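Long-range contacts in Serine/threonine protein phosphatase Stp1 (Streptococcus agalactiae, PDB 2PK0), which probably removes phosphate from phosphoserine and phosphothreonine side chains of proteins, using magnesium ions in a PP2C-type active site: residues Gln16-Asn21 / Leu235-Val240; Leu39-Gly44 / Asn195-Thr200; Phe118-Asp123 / Ser139-Val144. All coordinates share one frame; numbering follows the deposited sequence.

Interaction 1: Gln16-Asn21 / Leu235-Val240. With MG (magnesium ion), chain F.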
ATOM      1  N   GLN A  16       2.934 -12.061 -14.724  1.00 45.70           N
ATOM      2  CA  GLN A  16       2.921 -12.985 -15.865  1.00 47.78           C
ATOM      3  C   GLN A  16       1.869 -12.636 -16.893  1.00 48.13           C
ATOM      4  O   GLN A  16       2.149 -12.608 -18.090  1.00 50.85           O
ATOM      5  CB  GLN A  16       2.651 -14.417 -15.398  1.00 51.40           C
ATOM      6  CG  GLN A  16       3.843 -15.106 -14.807  1.00 56.59           C
ATOM      7  CD  GLN A  16       4.823 -15.515 -15.864  1.00 60.63           C
ATOM      8  OE1 GLN A  16       6.018 -15.221 -15.779  1.00 63.76           O
ATOM      9  NE2 GLN A  16       4.322 -16.190 -16.888  1.00 61.79           N
ATOM     10  N   ARG A  17       0.666 -12.344 -16.425  1.00 47.45           N
ATOM     11  CA  ARG A  17      -0.484 -12.251 -17.315  1.00 49.18           C
ATOM     12  C   ARG A  17      -0.886 -10.871 -17.802  1.00 48.24           C
ATOM     13  O   ARG A  17      -1.916 -10.734 -18.451  1.00 52.38           O
ATOM     14  CB  ARG A  17      -1.684 -12.941 -16.668  1.00 48.74           C
ATOM     15  CG  ARG A  17      -1.447 -14.425 -16.528  1.00 50.25           C
ATOM     16  CD  ARG A  17      -1.694 -15.097 -17.845  1.00 50.06           C
ATOM     17  NE  ARG A  17      -3.126 -15.239 -18.040  1.00 49.15           N
ATOM     18  CZ  ARG A  17      -3.783 -16.361 -17.800  1.00 47.88           C
ATOM     19  NH1 ARG A  17      -3.126 -17.431 -17.380  1.00 47.51           N
ATOM     20  NH2 ARG A  17      -5.091 -16.410 -17.983  1.00 50.55           N
ATOM     21  N   ARG A  18      -0.108  -9.844 -17.500  1.00 46.58           N
ATOM     22  CA  ARG A  18      -0.506  -8.499 -17.898  1.00 46.43           C
ATOM     23  C   ARG A  18       0.579  -7.735 -18.650  1.00 45.36           C
ATOM     24  O   ARG A  18       1.770  -7.988 -18.484  1.00 46.82           O
ATOM     25  CB  ARG A  18      -1.036  -7.700 -16.704  1.00 47.48           C
ATOM     26  CG  ARG A  18      -2.373  -8.192 -16.193  1.00 49.02           C
ATOM     27  CD  ARG A  18      -3.279  -7.052 -15.834  1.00 51.94           C
ATOM     28  NE  ARG A  18      -4.317  -7.480 -14.902  1.00 55.23           N
ATOM     29  CZ  ARG A  18      -4.893  -6.681 -14.008  1.00 55.56           C
ATOM     30  NH1 ARG A  18      -4.522  -5.407 -13.919  1.00 54.82           N
ATOM     31  NH2 ARG A  18      -5.828  -7.159 -13.194  1.00 53.95           N
ATOM     32  N   SER A  19       0.153  -6.804 -19.491  1.00 45.05           N
ATOM     33  CA  SER A  19       1.072  -6.118 -20.386  1.00 47.16           C
ATOM     34  C   SER A  19       1.213  -4.664 -20.000  1.00 46.97           C
ATOM     35  O   SER A  19       1.781  -3.869 -20.740  1.00 48.30           O
ATOM     36  CB  SER A  19       0.550  -6.185 -21.811  1.00 48.94           C
ATOM     37  OG  SER A  19      -0.658  -5.442 -21.917  1.00 52.29           O
ATOM     38  N   ASN A  20       0.681  -4.316 -18.838  1.00 44.89           N
ATOM     39  CA  ASN A  20       0.729  -2.948 -18.383  1.00 42.12           C
ATOM     40  C   ASN A  20       0.758  -2.934 -16.862  1.00 40.26           C
ATOM     41  O   ASN A  20      -0.082  -3.557 -16.210  1.00 40.58           O
ATOM     42  CB  ASN A  20      -0.485  -2.192 -18.928  1.00 43.14           C
ATOM     43  CG  ASN A  20      -0.395  -0.717 -18.701  1.00 41.17           C
ATOM     44  OD1 ASN A  20      -1.401  -0.039 -18.576  1.00 43.11           O
ATOM     45  ND2 ASN A  20       0.810  -0.213 -18.626  1.00 40.40           N
ATOM     46  N   ASN A  21       1.743  -2.239 -16.309  1.00 37.84           N
ATOM     47  CA  ASN A  21       1.889  -2.101 -14.868  1.00 36.15           C
ATOM     48  C   ASN A  21       1.276  -0.786 -14.405  1.00 35.99           C
ATOM     49  O   ASN A  21       1.895   0.258 -14.562  1.00 36.46           O
ATOM     50  CB  ASN A  21       3.374  -2.118 -14.493  1.00 35.68           C
ATOM     51  CG  ASN A  21       3.609  -2.255 -12.990  1.00 35.06           C
ATOM     52  OD1 ASN A  21       2.676  -2.236 -12.190  1.00 34.70           O
ATOM     53  ND2 ASN A  21       4.870  -2.407 -12.608  1.00 33.76           N
ATOM     54  N   LEU A 235      -1.400 -12.972 -11.916  1.00 30.63           N
ATOM     55  CA  LEU A 235      -2.558 -12.425 -12.611  1.00 28.71           C
ATOM     56  C   LEU A 235      -2.733 -10.924 -12.520  1.00 29.36           C
ATOM     57  O   LEU A 235      -3.598 -10.366 -13.179  1.00 34.85           O
ATOM     58  CB  LEU A 235      -3.845 -13.071 -12.118  1.00 29.14           C
ATOM     59  CG  LEU A 235      -3.960 -14.590 -12.182  1.00 30.41           C
ATOM     60  CD1 LEU A 235      -5.339 -14.991 -11.772  1.00 29.20           C
ATOM     61  CD2 LEU A 235      -3.662 -15.115 -13.557  1.00 29.61           C
ATOM     62  N   ASP A 236      -1.924 -10.261 -11.713  1.00 29.94           N
ATOM     63  CA  ASP A 236      -2.066  -8.833 -11.526  1.00 30.31           C
ATOM     64  C   ASP A 236      -0.677  -8.279 -11.288  1.00 31.25           C
ATOM     65  O   ASP A 236       0.247  -9.047 -11.046  1.00 33.90           O
ATOM     66  CB  ASP A 236      -2.999  -8.556 -10.341  1.00 30.21           C
ATOM     67  CG  ASP A 236      -3.369  -7.083 -10.195  1.00 32.40           C
ATOM     68  OD1 ASP A 236      -3.006  -6.236 -11.039  1.00 34.31           O
ATOM     69  OD2 ASP A 236      -4.021  -6.742  -9.192  1.00 34.23           O
ATOM     70  N   ASN A 237      -0.533  -6.959 -11.397  1.00 32.15           N
ATOM     71  CA  ASN A 237       0.696  -6.270 -11.041  1.00 31.66           C
ATOM     72  C   ASN A 237       1.022  -6.505  -9.578  1.00 30.65           C
ATOM     73  O   ASN A 237       0.141  -6.435  -8.732  1.00 31.05           O
ATOM     74  CB  ASN A 237       0.568  -4.769 -11.290  1.00 30.20           C
ATOM     75  CG  ASN A 237       0.113  -4.432 -12.696  1.00 29.96           C
ATOM     76  OD1 ASN A 237      -0.663  -3.492 -12.891  1.00 29.86           O
ATOM     77  ND2 ASN A 237       0.610  -5.168 -13.683  1.00 28.67           N
ATOM     78  N   ILE A 238       2.282  -6.816  -9.292  1.00 30.16           N
ATOM     79  CA  ILE A 238       2.735  -7.062  -7.919  1.00 28.37           C
ATOM     80  C   ILE A 238       3.679  -5.953  -7.532  1.00 28.67           C
ATOM     81  O   ILE A 238       4.554  -5.603  -8.318  1.00 30.86           O
ATOM     82  CB  ILE A 238       3.527  -8.341  -7.842  1.00 25.77           C
ATOM     83  CG1 ILE A 238       2.918  -9.390  -8.773  1.00 24.74           C
ATOM     84  CG2 ILE A 238       3.595  -8.809  -6.437  1.00 25.34           C
ATOM     85  CD1 ILE A 238       3.922 -10.411  -9.269  1.00 23.11           C
ATOM     86  N   THR A 239       3.513  -5.390  -6.338  1.00 29.78           N
ATOM     87  CA  THR A 239       4.302  -4.230  -5.923  1.00 30.58           C
ATOM     88  C   THR A 239       4.468  -4.266  -4.423  1.00 31.79           C
ATOM     89  O   THR A 239       3.480  -4.362  -3.709  1.00 33.52           O
ATOM     90  CB  THR A 239       3.619  -2.924  -6.353  1.00 32.24           C
ATOM     91  OG1 THR A 239       3.694  -2.810  -7.783  1.00 35.08           O
ATOM     92  CG2 THR A 239       4.309  -1.726  -5.755  1.00 33.33           C
ATOM     93  N   VAL A 240       5.716  -4.257  -3.942  1.00 30.17           N
ATOM     94  CA  VAL A 240       5.987  -4.476  -2.520  1.00 26.02           C
ATOM     95  C   VAL A 240       7.021  -3.496  -1.958  1.00 27.13           C
ATOM     96  O   VAL A 240       8.073  -3.270  -2.566  1.00 28.79           O
ATOM     97  CB  VAL A 240       6.465  -5.945  -2.226  1.00 23.76           C
ATOM     98  CG1 VAL A 240       6.453  -6.239  -0.739  1.00 22.52           C
ATOM     99  CG2 VAL A 240       5.601  -6.974  -2.924  1.00 22.71           C
TER
HETATM  100 MG    MG F 502      -4.003  -4.826  -8.222  1.00 28.75          MG
HETATM  101  O   HOH W   1      -4.287  -3.755 -10.112  1.00 11.26           O
HETATM  102  O   HOH W   2      -1.921  -4.286  -8.432  1.00 29.17           O
HETATM  103  O   HOH W   3      -6.154  -4.714  -8.358  1.00 23.76           O

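Interaction 2: Leu39-Gly44 / Asn195-Thr200. With MG (magnesium ion), chain E; MG (magnesium ion), chain F.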
ATOM      1  N   LEU A  39       2.824   3.657  -1.834  1.00 26.92           N
ATOM      2  CA  LEU A  39       2.473   2.608  -2.793  1.00 27.29           C
ATOM      3  C   LEU A  39       1.065   2.879  -3.331  1.00 28.19           C
ATOM      4  O   LEU A  39       0.146   3.166  -2.546  1.00 30.40           O
ATOM      5  CB  LEU A  39       2.515   1.235  -2.098  1.00 27.37           C
ATOM      6  CG  LEU A  39       2.379  -0.073  -2.896  1.00 30.48           C
ATOM      7  CD1 LEU A  39       3.076  -1.190  -2.189  1.00 30.96           C
ATOM      8  CD2 LEU A  39       0.922  -0.498  -3.147  1.00 34.49           C
ATOM      9  N   ALA A  40       0.870   2.754  -4.647  1.00 25.00           N
ATOM     10  CA  ALA A  40      -0.450   3.032  -5.219  1.00 23.14           C
ATOM     11  C   ALA A  40      -0.825   2.059  -6.298  1.00 24.88           C
ATOM     12  O   ALA A  40      -0.039   1.799  -7.194  1.00 27.85           O
ATOM     13  CB  ALA A  40      -0.510   4.434  -5.752  1.00 20.67           C
ATOM     14  N   ASP A  41      -2.034   1.520  -6.221  1.00 25.24           N
ATOM     15  CA  ASP A  41      -2.510   0.622  -7.255  1.00 28.45           C
ATOM     16  C   ASP A  41      -3.592   1.325  -8.093  1.00 32.08           C
ATOM     17  O   ASP A  41      -4.728   1.473  -7.655  1.00 32.62           O
ATOM     18  CB  ASP A  41      -3.020  -0.673  -6.612  1.00 27.82           C
ATOM     19  CG  ASP A  41      -3.607  -1.672  -7.608  1.00 28.30           C
ATOM     20  OD1 ASP A  41      -3.862  -1.376  -8.807  1.00 27.19           O
ATOM     21  OD2 ASP A  41      -3.833  -2.815  -7.179  1.00 27.55           O
ATOM     22  N   GLY A  42      -3.235   1.724  -9.310  1.00 33.00           N
ATOM     23  CA  GLY A  42      -4.186   2.379 -10.195  1.00 37.22           C
ATOM     24  C   GLY A  42      -5.129   1.457 -10.959  1.00 40.05           C
ATOM     25  O   GLY A  42      -4.826   0.280 -11.178  1.00 39.44           O
ATOM     26  N   MET A  43      -6.284   1.992 -11.344  1.00 42.27           N
ATOM     27  CA  MET A  43      -7.227   1.291 -12.206  1.00 45.61           C
ATOM     28  C   MET A  43      -7.746   2.224 -13.311  1.00 47.05           C
ATOM     29  O   MET A  43      -7.721   3.450 -13.183  1.00 45.07           O
ATOM     30  CB  MET A  43      -8.385   0.746 -11.377  1.00 46.01           C
ATOM     31  CG  MET A  43      -9.185   1.823 -10.655  1.00 47.82           C
ATOM     32  SD  MET A  43     -10.544   1.190  -9.651  1.00 49.10           S
ATOM     33  CE  MET A  43     -11.640   2.613  -9.589  1.00 48.46           C
ATOM     34  N   GLY A  44      -8.216   1.637 -14.403  1.00 50.84           N
ATOM     35  CA  GLY A  44      -8.767   2.414 -15.512  1.00 53.39           C
ATOM     36  C   GLY A  44      -8.095   2.055 -16.816  1.00 55.39           C
ATOM     37  O   GLY A  44      -6.868   1.941 -16.862  1.00 56.40           O
ATOM     38  N   ASN A 195       2.083  -3.873   0.461  1.00 27.29           N
ATOM     39  CA  ASN A 195       1.875  -4.454  -0.868  1.00 27.60           C
ATOM     40  C   ASN A 195       0.524  -4.157  -1.567  1.00 28.91           C
ATOM     41  O   ASN A 195      -0.485  -3.834  -0.928  1.00 30.33           O
ATOM     42  CB  ASN A 195       2.127  -5.957  -0.837  1.00 25.77           C
ATOM     43  CG  ASN A 195       1.154  -6.674   0.036  1.00 25.52           C
ATOM     44  OD1 ASN A 195       0.125  -7.150  -0.430  1.00 29.08           O
ATOM     45  ND2 ASN A 195       1.452  -6.745   1.316  1.00 27.93           N
ATOM     46  N   SER A 196       0.518  -4.295  -2.889  1.00 27.63           N
ATOM     47  CA  SER A 196      -0.706  -4.176  -3.673  1.00 29.21           C
ATOM     48  C   SER A 196      -1.291  -5.565  -3.685  1.00 31.38           C
ATOM     49  O   SER A 196      -0.607  -6.509  -3.281  1.00 34.26           O
ATOM     50  CB  SER A 196      -0.402  -3.727  -5.100  1.00 27.28           C
ATOM     51  OG  SER A 196       0.450  -4.656  -5.745  1.00 27.41           O
ATOM     52  N   ASP A 197      -2.524  -5.713  -4.170  1.00 29.02           N
ATOM     53  CA  ASP A 197      -3.228  -6.983  -4.032  1.00 28.14           C
ATOM     54  C   ASP A 197      -2.580  -8.135  -4.799  1.00 29.12           C
ATOM     55  O   ASP A 197      -2.794  -9.293  -4.462  1.00 33.39           O
ATOM     56  CB  ASP A 197      -4.733  -6.865  -4.347  1.00 29.75           C
ATOM     57  CG  ASP A 197      -5.025  -6.246  -5.725  1.00 30.52           C
ATOM     58  OD1 ASP A 197      -4.083  -5.773  -6.394  1.00 29.89           O
ATOM     59  OD2 ASP A 197      -6.205  -6.210  -6.155  1.00 30.64           O
ATOM     60  N   GLY A 198      -1.747  -7.814  -5.782  1.00 26.16           N
ATOM     61  CA  GLY A 198      -1.098  -8.819  -6.602  1.00 27.97           C
ATOM     62  C   GLY A 198      -0.147  -9.729  -5.847  1.00 30.07           C
ATOM     63  O   GLY A 198       0.140 -10.834  -6.297  1.00 32.48           O
ATOM     64  N   LEU A 199       0.355  -9.270  -4.706  1.00 29.38           N
ATOM     65  CA  LEU A 199       1.148 -10.130  -3.854  1.00 29.10           C
ATOM     66  C   LEU A 199       0.218 -11.060  -3.098  1.00 30.77           C
ATOM     67  O   LEU A 199       0.274 -12.278  -3.254  1.00 32.34           O
ATOM     68  CB  LEU A 199       2.006  -9.332  -2.870  1.00 25.94           C
ATOM     69  CG  LEU A 199       2.987 -10.245  -2.111  1.00 25.72           C
ATOM     70  CD1 LEU A 199       4.083 -10.708  -3.049  1.00 24.98           C
ATOM     71  CD2 LEU A 199       3.591  -9.561  -0.876  1.00 24.11           C
ATOM     72  N   THR A 200      -0.668 -10.468  -2.310  1.00 30.94           N
ATOM     73  CA  THR A 200      -1.506 -11.226  -1.393  1.00 31.29           C
ATOM     74  C   THR A 200      -2.675 -12.011  -2.020  1.00 31.92           C
ATOM     75  O   THR A 200      -3.271 -12.860  -1.354  1.00 33.07           O
ATOM     76  CB  THR A 200      -2.019 -10.311  -0.294  1.00 30.52           C
ATOM     77  OG1 THR A 200      -2.355  -9.051  -0.878  1.00 28.05           O
ATOM     78  CG2 THR A 200      -0.923 -10.096   0.766  1.00 29.97           C
TER
HETATM   79 MG    MG E 501      -4.377  -1.637 -10.667  1.00 27.05          MG
HETATM   80 MG    MG F 502      -4.003  -4.826  -8.222  1.00 28.75          MG
HETATM   81  O   HOH W   4      -3.937  -3.471  -4.562  1.00 45.66           O
HETATM   82  O   HOH W   3      -6.154  -4.714  -8.358  1.00 23.76           O
HETATM   83  O   HOH W   5      -6.509  -2.256 -10.199  1.00 23.93           O
HETATM   84  O   HOH W   6      -4.966  -2.190 -12.311  1.00 17.37           O
HETATM   85  O   HOH W   1      -4.287  -3.755 -10.112  1.00 11.26           O
HETATM   86  O   HOH W   7      -2.375  -2.049 -10.923  1.00 29.85           O

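Interaction 3: Phe118-Asp123 / Ser139-Val144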
ATOM      1  N   PHE A 118       0.351   5.185   9.180  1.00 31.45           N
ATOM      2  CA  PHE A 118      -0.089   5.007   7.832  1.00 30.43           C
ATOM      3  C   PHE A 118      -1.443   5.625   7.533  1.00 31.62           C
ATOM      4  O   PHE A 118      -2.270   5.773   8.417  1.00 32.05           O
ATOM      5  CB  PHE A 118      -0.058   3.522   7.441  1.00 29.65           C
ATOM      6  CG  PHE A 118      -1.043   2.654   8.190  1.00 29.94           C
ATOM      7  CD1 PHE A 118      -2.372   2.526   7.759  1.00 30.44           C
ATOM      8  CD2 PHE A 118      -0.639   1.923   9.297  1.00 29.50           C
ATOM      9  CE1 PHE A 118      -3.273   1.716   8.432  1.00 29.55           C
ATOM     10  CE2 PHE A 118      -1.547   1.100   9.984  1.00 27.76           C
ATOM     11  CZ  PHE A 118      -2.853   0.999   9.553  1.00 28.96           C
ATOM     12  N   ALA A 119      -1.646   5.954   6.261  1.00 33.48           N
ATOM     13  CA  ALA A 119      -2.959   6.238   5.703  1.00 33.01           C
ATOM     14  C   ALA A 119      -3.235   5.174   4.642  1.00 33.77           C
ATOM     15  O   ALA A 119      -2.329   4.821   3.885  1.00 35.69           O
ATOM     16  CB  ALA A 119      -2.984   7.618   5.082  1.00 29.92           C
ATOM     17  N   HIS A 120      -4.483   4.700   4.561  1.00 32.99           N
ATOM     18  CA  HIS A 120      -4.837   3.534   3.731  1.00 31.41           C
ATOM     19  C   HIS A 120      -6.201   3.692   3.056  1.00 30.45           C
ATOM     20  O   HIS A 120      -7.167   4.025   3.710  1.00 32.06           O
ATOM     21  CB  HIS A 120      -4.808   2.276   4.605  1.00 28.99           C
ATOM     22  CG  HIS A 120      -5.739   1.193   4.166  1.00 27.07           C
ATOM     23  ND1 HIS A 120      -5.561   0.483   2.997  1.00 26.00           N
ATOM     24  CD2 HIS A 120      -6.835   0.668   4.763  1.00 26.74           C
ATOM     25  CE1 HIS A 120      -6.516  -0.424   2.890  1.00 24.89           C
ATOM     26  NE2 HIS A 120      -7.304  -0.330   3.944  1.00 24.84           N
ATOM     27  N   VAL A 121      -6.252   3.468   1.741  1.00 28.88           N
ATOM     28  CA  VAL A 121      -7.444   3.629   0.914  1.00 25.62           C
ATOM     29  C   VAL A 121      -7.425   2.539  -0.159  1.00 26.22           C
ATOM     30  O   VAL A 121      -6.530   2.533  -0.987  1.00 25.99           O
ATOM     31  CB  VAL A 121      -7.421   4.972   0.122  1.00 27.04           C
ATOM     32  CG1 VAL A 121      -8.653   5.086  -0.800  1.00 27.24           C
ATOM     33  CG2 VAL A 121      -7.354   6.168   1.031  1.00 25.69           C
ATOM     34  N   GLY A 122      -8.393   1.625  -0.162  1.00 24.98           N
ATOM     35  CA  GLY A 122      -8.427   0.569  -1.164  1.00 25.22           C
ATOM     36  C   GLY A 122      -8.217  -0.841  -0.645  1.00 27.54           C
ATOM     37  O   GLY A 122      -8.552  -1.152   0.504  1.00 27.76           O
ATOM     38  N   ASP A 123      -7.675  -1.702  -1.503  1.00 28.18           N
ATOM     39  CA  ASP A 123      -7.420  -3.099  -1.151  1.00 29.16           C
ATOM     40  C   ASP A 123      -5.932  -3.455  -1.151  1.00 29.66           C
ATOM     41  O   ASP A 123      -5.552  -4.626  -1.164  1.00 30.97           O
ATOM     42  CB  ASP A 123      -8.208  -4.062  -2.056  1.00 30.09           C
ATOM     43  CG  ASP A 123      -7.863  -3.917  -3.529  1.00 33.55           C
ATOM     44  OD1 ASP A 123      -7.162  -2.945  -3.901  1.00 36.60           O
ATOM     45  OD2 ASP A 123      -8.304  -4.783  -4.326  1.00 34.95           O
ATOM     46  N   SER A 139      -7.702  -3.024   6.594  1.00 31.33           N
ATOM     47  CA  SER A 139      -8.862  -3.795   6.213  1.00 30.93           C
ATOM     48  C   SER A 139      -9.209  -3.377   4.795  1.00 29.63           C
ATOM     49  O   SER A 139      -9.248  -2.187   4.505  1.00 29.13           O
ATOM     50  CB  SER A 139     -10.014  -3.532   7.187  1.00 31.87           C
ATOM     51  OG  SER A 139     -11.187  -4.221   6.784  1.00 35.14           O
ATOM     52  N   ASP A 140      -9.408  -4.355   3.915  1.00 29.70           N
ATOM     53  CA  ASP A 140      -9.683  -4.093   2.510  1.00 31.55           C
ATOM     54  C   ASP A 140     -10.964  -3.258   2.396  1.00 33.10           C
ATOM     55  O   ASP A 140     -11.957  -3.576   3.036  1.00 34.62           O
ATOM     56  CB  ASP A 140      -9.855  -5.412   1.735  1.00 33.32           C
ATOM     57  CG  ASP A 140      -8.522  -6.093   1.376  1.00 34.90           C
ATOM     58  OD1 ASP A 140      -7.456  -5.581   1.766  1.00 39.03           O
ATOM     59  OD2 ASP A 140      -8.536  -7.153   0.698  1.00 32.19           O
ATOM     60  N   HIS A 141     -10.945  -2.173   1.625  1.00 29.86           N
ATOM     61  CA  HIS A 141     -12.192  -1.478   1.352  1.00 28.27           C
ATOM     62  C   HIS A 141     -12.870  -2.144   0.180  1.00 29.44           C
ATOM     63  O   HIS A 141     -12.698  -1.748  -0.962  1.00 30.82           O
ATOM     64  CB  HIS A 141     -11.968   0.007   1.108  1.00 25.59           C
ATOM     65  CG  HIS A 141     -11.369   0.699   2.282  1.00 21.75           C
ATOM     66  ND1 HIS A 141     -10.386   1.653   2.164  1.00 22.21           N
ATOM     67  CD2 HIS A 141     -11.579   0.536   3.607  1.00 20.20           C
ATOM     68  CE1 HIS A 141     -10.018   2.056   3.368  1.00 21.51           C
ATOM     69  NE2 HIS A 141     -10.729   1.395   4.263  1.00 22.31           N
ATOM     70  N   SER A 142     -13.641  -3.173   0.483  1.00 31.01           N
ATOM     71  CA  SER A 142     -14.168  -4.058  -0.526  1.00 33.11           C
ATOM     72  C   SER A 142     -15.620  -4.312  -0.227  1.00 34.51           C
ATOM     73  O   SER A 142     -16.106  -3.969   0.853  1.00 35.31           O
ATOM     74  CB  SER A 142     -13.427  -5.398  -0.473  1.00 34.64           C
ATOM     75  OG  SER A 142     -13.784  -6.143   0.686  1.00 33.93           O
ATOM     76  N   LEU A 143     -16.303  -4.934  -1.180  1.00 35.00           N
ATOM     77  CA  LEU A 143     -17.708  -5.270  -1.031  1.00 37.22           C
ATOM     78  C   LEU A 143     -17.942  -6.282   0.081  1.00 37.10           C
ATOM     79  O   LEU A 143     -18.819  -6.055   0.926  1.00 38.30           O
ATOM     80  CB  LEU A 143     -18.289  -5.773  -2.359  1.00 39.95           C
ATOM     81  CG  LEU A 143     -19.799  -5.746  -2.616  1.00 40.69           C
ATOM     82  CD1 LEU A 143     -20.047  -5.371  -4.055  1.00 44.65           C
ATOM     83  CD2 LEU A 143     -20.441  -7.069  -2.333  1.00 40.14           C
ATOM     84  N   VAL A 144     -17.161  -7.371   0.096  1.00 34.19           N
ATOM     85  CA  VAL A 144     -17.367  -8.434   1.092  1.00 32.96           C
ATOM     86  C   VAL A 144     -17.138  -7.960   2.526  1.00 32.83           C
ATOM     87  O   VAL A 144     -17.820  -8.434   3.428  1.00 32.08           O
ATOM     88  CB  VAL A 144     -16.601  -9.799   0.791  1.00 33.54           C
ATOM     89  CG1 VAL A 144     -16.704 -10.150  -0.640  1.00 34.89           C
ATOM     90  CG2 VAL A 144     -15.130  -9.780   1.205  1.00 34.33           C
TER
HETATM   91  O   HOH W   8      -6.540  -6.885  -1.105  1.00 27.02           O

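Interaction 1: Gln16-Asn21 / Leu235-Val240
Asn-237, Leu-235 and Arg-18 carry this contact, in which an irregular loop lies along the residues leading into strand 238-245. The amide of Asn-237 projects into the loop: its ND2 donates to Asn-20 O at 3.1 Å, with an N-H...O angle of 151° and the acceptor close to the amide plane. Ile-14 O accepts from the same nitrogen and Gln-22 N donates to OD1, so both ends of this buried amide are used. That suits asparagine, which offers a donor and an acceptor on one short side chain. The side chain of Asn-21 slants across it, amide planes 46° apart; Thr-12 holds its ND2 and Asp-23 N its OD1, which meets Asn-237 CG (3.4 Å) by packing.

The side chain of Leu-235 contributes an apolar surface. Its CD2 lies 3.8 Å from Arg-17 CG, the two side chains running side by side, and the same methyl sits over one face of the Arg-17 guanidinium. Arg-18, its chain bent at chi2, brings its guanidinium over Asp-236 OD1, 3.4 Å from NH1. That oxygen stands above the guanidinium face, so the salt bridge is one of charge alone. With CG anti to the backbone N (chi1 -172°), Asp-236 reaches the metal and places OD2 2.1 Å from magnesium. The Asp-Asn pair before a strand is the DN signature of PP2C phosphatases, here supplying one ligand of the magnesium site.

Interaction 2: Leu39-Gly44 / Asn195-Thr200
Asp-41 and Asp-197 meet across a shared magnesium ion in the metal centre of the PP2C fold, at the end of strand 35-43 and the weakly bonded helical turn about 197-200. The two signatures brought together are the Asp-Gly pair of the strand and the Ser-Asp-Gly turn.

The side chain of Asp-41 is the one to follow. Its CB leaves the strand toward 195-200, and CG, anti to the backbone N (chi1 177°), lies to one side of the metal pair, 3.2 Å from each, so that its two oxygens bridge them. From there the carboxylate divides its work. OD1 binds the magnesium of chain E at 1.9 Å, where the carbonyl O of Gly-42 is a neighbouring ligand and four waters complete the six. OD2 turns to the magnesium of chain F at 2.3 Å and stands 3.1 Å from Asp-197 OD1. Two carboxylate oxygens so near would be expected to repel, but here both are ligands of the same cation, which probably offsets their charge. The planes of the two carboxylates are 61° apart and the side chains cross at about a right angle. Asp-236 and three waters supply the rest of that shell.

Further back along the strand, Leu-39 gives the contact its apolar part: CD1 rests 3.7 Å from Asn-195 CA, while CD2 lies against Ser-196. Ser-196 turns its OG to Asp-23, and its CB packs near Asp-41 OD2. A water also links the two segments, donating to Asp-41 OD2 and accepting from the backbone N of Asp-197, in each case at 2.7 Å.

Interaction 3: Phe118-Asp123 / Ser139-Val144
His-120 and His-141 approach from opposite directions and form an offset stack, their ring centroids 4.6 Å apart and their planes inclined by 28°. NE2 of His-120 lies over one face of the His-141 ring, toward its rim. At its own edge, that NE2 donates to Ser-139 O at 2.7 Å, the oxygen staying in the ring plane. Its ND1 is hydrogen-bonded to Glu-107 OE2, so the ring is fixed at both nitrogens between a carbonyl and a carboxylate, an arrangement consistent with a doubly protonated imidazole.

His-141 is held against Gly-122 by a pair of bonds. Gly-122 N donates to ND1 at 3.1 Å, tilted from the ring plane, and His-141 N donates to Gly-122 O at 2.8 Å along an almost straight path (177°). Histidine fits because its other nitrogen, NE2, can bond to Asp-180. Gly-122 adopts a backbone conformation (phi 114°) that residues with a side chain seldom take.

Beyond the rings, Asp-140 CG packs against Asp-123 CB, with a water bridging Asp-140 OD2 to Asp-123 O, and Asp-140 also forms a salt bridge with Arg-125. Ser-142, at the N-cap of helix 143-149, makes a weak hydrogen bond from OG to Asn-145 N. The arrangement joins two PP2C signatures, the Gly-Asp-Ser-Arg turn after strand 115-121 and the Asp-His pair.

The three contacts are nested along the chain: interaction 3 lies inside the loop closed by interaction 2, which lies inside the loop closed by interaction 1. Interactions 1 and 2 have centres 9 Å apart and share one magnesium ion, and strand 238-245 meets the 195-200 turn through the close pair Thr-239 O and Ser-196 N. Interaction 3 is 11 Å from interaction 2 by centres and about 20 Å from interaction 1; it meets the 195-200 turn where Asp-123 OD2 nears Asp-197 OD2. Strands 35-43 and 115-121 belong to one antiparallel sheet and 238-245 to the other, so residues distant in sequence converge on a metal centre between the two sheets.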